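Long-range contact in probable transcriptional regulator (Pseudomonas aeruginosa, PDB 2ESN), which probably regulates transcription as a LysR-type factor, binding DNA through a helix-turn-helix domain and an unidentified effector through its substrate-binding domain: residues G214-L219 against A271-P276. Numbering follows the deposited sequence.
Sequences GVIDRL and APFDIP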
loop_
_atom_site.group_PDB
_atom_site.type_symbol
_atom_site.label_atom_id
_atom_site.label_comp_id
_atom_site.label_asym_id
_atom_site.label_seq_id
_atom_site.Cartn_x
_atom_site.Cartn_y
_atom_site.Cartn_z
ATOM N N GLY C 214 7.292 -6.742 -26.346
ATOM C CA GLY C 214 5.966 -7.224 -26.863
ATOM C C GLY C 214 5.912 -8.756 -26.846
ATOM O O GLY C 214 6.970 -9.415 -26.697
ATOM N N VAL C 215 4.717 -9.354 -26.938
ATOM C CA VAL C 215 4.605 -10.849 -26.934
ATOM C C VAL C 215 5.303 -11.392 -28.198
ATOM O O VAL C 215 5.903 -12.461 -28.205
ATOM C CB VAL C 215 3.125 -11.332 -26.896
ATOM C CG1 VAL C 215 2.297 -10.607 -28.038
ATOM C CG2 VAL C 215 3.052 -12.880 -27.021
ATOM N N ILE C 216 5.250 -10.612 -29.267
ATOM C CA ILE C 216 5.986 -10.985 -30.486
ATOM C C ILE C 216 7.511 -10.937 -30.316
ATOM O O ILE C 216 8.235 -11.663 -30.987
ATOM C CB ILE C 216 5.514 -10.108 -31.674
ATOM C CG1 ILE C 216 3.988 -10.146 -31.762
ATOM C CG2 ILE C 216 6.222 -10.517 -32.995
ATOM C CD1 ILE C 216 3.387 -11.528 -32.147
ATOM N N ASP C 217 8.005 -10.036 -29.466
ATOM C CA ASP C 217 9.451 -9.895 -29.261
ATOM C C ASP C 217 9.988 -11.124 -28.563
ATOM O O ASP C 217 11.018 -11.658 -28.946
ATOM C CB ASP C 217 9.779 -8.660 -28.420
ATOM C CG ASP C 217 9.495 -7.378 -29.141
ATOM O OD1 ASP C 217 8.726 -6.561 -28.587
ATOM O OD2 ASP C 217 9.989 -7.194 -30.290
ATOM N N ARG C 218 9.298 -11.507 -27.499
ATOM C CA ARG C 218 9.496 -12.787 -26.813
ATOM C C ARG C 218 9.551 -13.909 -27.859
ATOM O O ARG C 218 10.596 -14.548 -28.008
ATOM C CB ARG C 218 8.363 -12.999 -25.795
ATOM C CG ARG C 218 8.747 -12.761 -24.295
ATOM C CD ARG C 218 7.509 -12.479 -23.370
ATOM N NE ARG C 218 7.383 -11.036 -23.268
ATOM C CZ ARG C 218 6.293 -10.283 -23.470
ATOM N NH1 ARG C 218 5.082 -10.803 -23.695
ATOM N NH2 ARG C 218 6.439 -8.966 -23.360
ATOM N N LEU C 219 8.453 -14.110 -28.602
ATOM C CA LEU C 219 8.407 -15.072 -29.716
ATOM C C LEU C 219 9.562 -15.007 -30.731
ATOM O O LEU C 219 10.076 -16.055 -31.150
ATOM C CB LEU C 219 7.044 -14.996 -30.461
ATOM C CG LEU C 219 6.652 -15.878 -31.674
ATOM C CD1 LEU C 219 5.350 -15.450 -32.268
ATOM C CD2 LEU C 219 7.612 -15.747 -32.791
ATOM N N ALA C 271 1.742 -12.995 -41.138
ATOM C CA ALA C 271 3.072 -12.818 -40.629
ATOM C C ALA C 271 4.039 -13.701 -41.419
ATOM O O ALA C 271 3.709 -14.856 -41.690
ATOM C CB ALA C 271 3.127 -13.183 -39.152
ATOM N N PRO C 272 5.245 -13.196 -41.726
ATOM C CA PRO C 272 6.275 -14.004 -42.326
ATOM C C PRO C 272 7.056 -14.939 -41.350
ATOM O O PRO C 272 8.199 -15.299 -41.636
ATOM C CB PRO C 272 7.213 -12.940 -42.881
ATOM C CG PRO C 272 7.161 -11.871 -41.889
ATOM C CD PRO C 272 5.719 -11.806 -41.514
ATOM N N PHE C 273 6.456 -15.313 -40.222
ATOM C CA PHE C 273 7.033 -16.271 -39.279
ATOM C C PHE C 273 5.851 -16.897 -38.545
ATOM O O PHE C 273 4.695 -16.446 -38.691
ATOM C CB PHE C 273 8.020 -15.587 -38.303
ATOM C CG PHE C 273 7.507 -14.325 -37.696
ATOM C CD1 PHE C 273 6.922 -14.324 -36.426
ATOM C CD2 PHE C 273 7.632 -13.112 -38.359
ATOM C CE1 PHE C 273 6.430 -13.136 -35.851
ATOM C CE2 PHE C 273 7.139 -11.902 -37.781
ATOM C CZ PHE C 273 6.527 -11.920 -36.547
ATOM N N ASP C 274 6.120 -17.937 -37.768
ATOM C CA ASP C 274 5.049 -18.710 -37.131
ATOM C C ASP C 274 4.646 -18.007 -35.853
ATOM O O ASP C 274 5.505 -17.739 -35.023
ATOM C CB ASP C 274 5.522 -20.153 -36.768
ATOM C CG ASP C 274 5.941 -20.978 -37.996
ATOM O OD1 ASP C 274 5.380 -20.741 -39.105
ATOM O OD2 ASP C 274 6.836 -21.872 -37.836
ATOM N N ILE C 275 3.348 -17.756 -35.683
ATOM C CA ILE C 275 2.815 -17.275 -34.393
ATOM C C ILE C 275 1.669 -18.165 -34.004
ATOM O O ILE C 275 0.753 -18.329 -34.781
ATOM C CB ILE C 275 2.261 -15.811 -34.490
ATOM C CG1 ILE C 275 3.267 -14.870 -35.180
ATOM C CG2 ILE C 275 1.935 -15.284 -33.093
ATOM C CD1 ILE C 275 2.616 -13.477 -35.727
ATOM N N PRO C 276 1.718 -18.801 -32.811
ATOM C CA PRO C 276 0.493 -19.493 -32.344
ATOM C C PRO C 276 -0.778 -18.610 -32.323
ATOM O O PRO C 276 -0.688 -17.418 -32.004
ATOM C CB PRO C 276 0.832 -19.927 -30.907
ATOM C CG PRO C 276 2.312 -19.613 -30.658
ATOM C CD PRO C 276 2.886 -19.002 -31.916
#
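Leu219 reaches from helix 215-221 onto the loop residues 271-276, and its CD1 makes the tightest contact, 3.5 Å from Ile275 CG2. The same CD1 methyl lies 3.6 Å from Asp274 O, in van der Waals contact with the backbone carbonyl, while CD2 comes nearly as close to that oxygen (3.7 Å) and also meets Phe273 CD1 at 4.0 Å. An extended side chain, CG anti to the backbone N (chi1 -179°), carries this fork across. Ile216, one turn back, is the buried member: its CG2 approaches the Phe273 ring obliquely, 3.8 Å from CZ, and its CD1 touches the CG2 and CD1 methyls of Ile275. Both segments belong to the LysR substrate-binding domain, of the periplasmic-binding-protein type, where the helix packs over the loop linking strands 266-269 and 278-285. Tyr178 of strand 168-183 and Thr251 of strand 249-253 close the inner side against both isoleucines, and Tyr198 meets the Phe273 ring edge-to-face. Toward solvent the packing thins: Pro276 CD is 4.3 Å from Leu219 CD1, and the carboxylate of Asp274 turns off from the helix. At the helix start, Asp217 OD1 accepts Gly214 N at 2.7 Å through its anti lone pair.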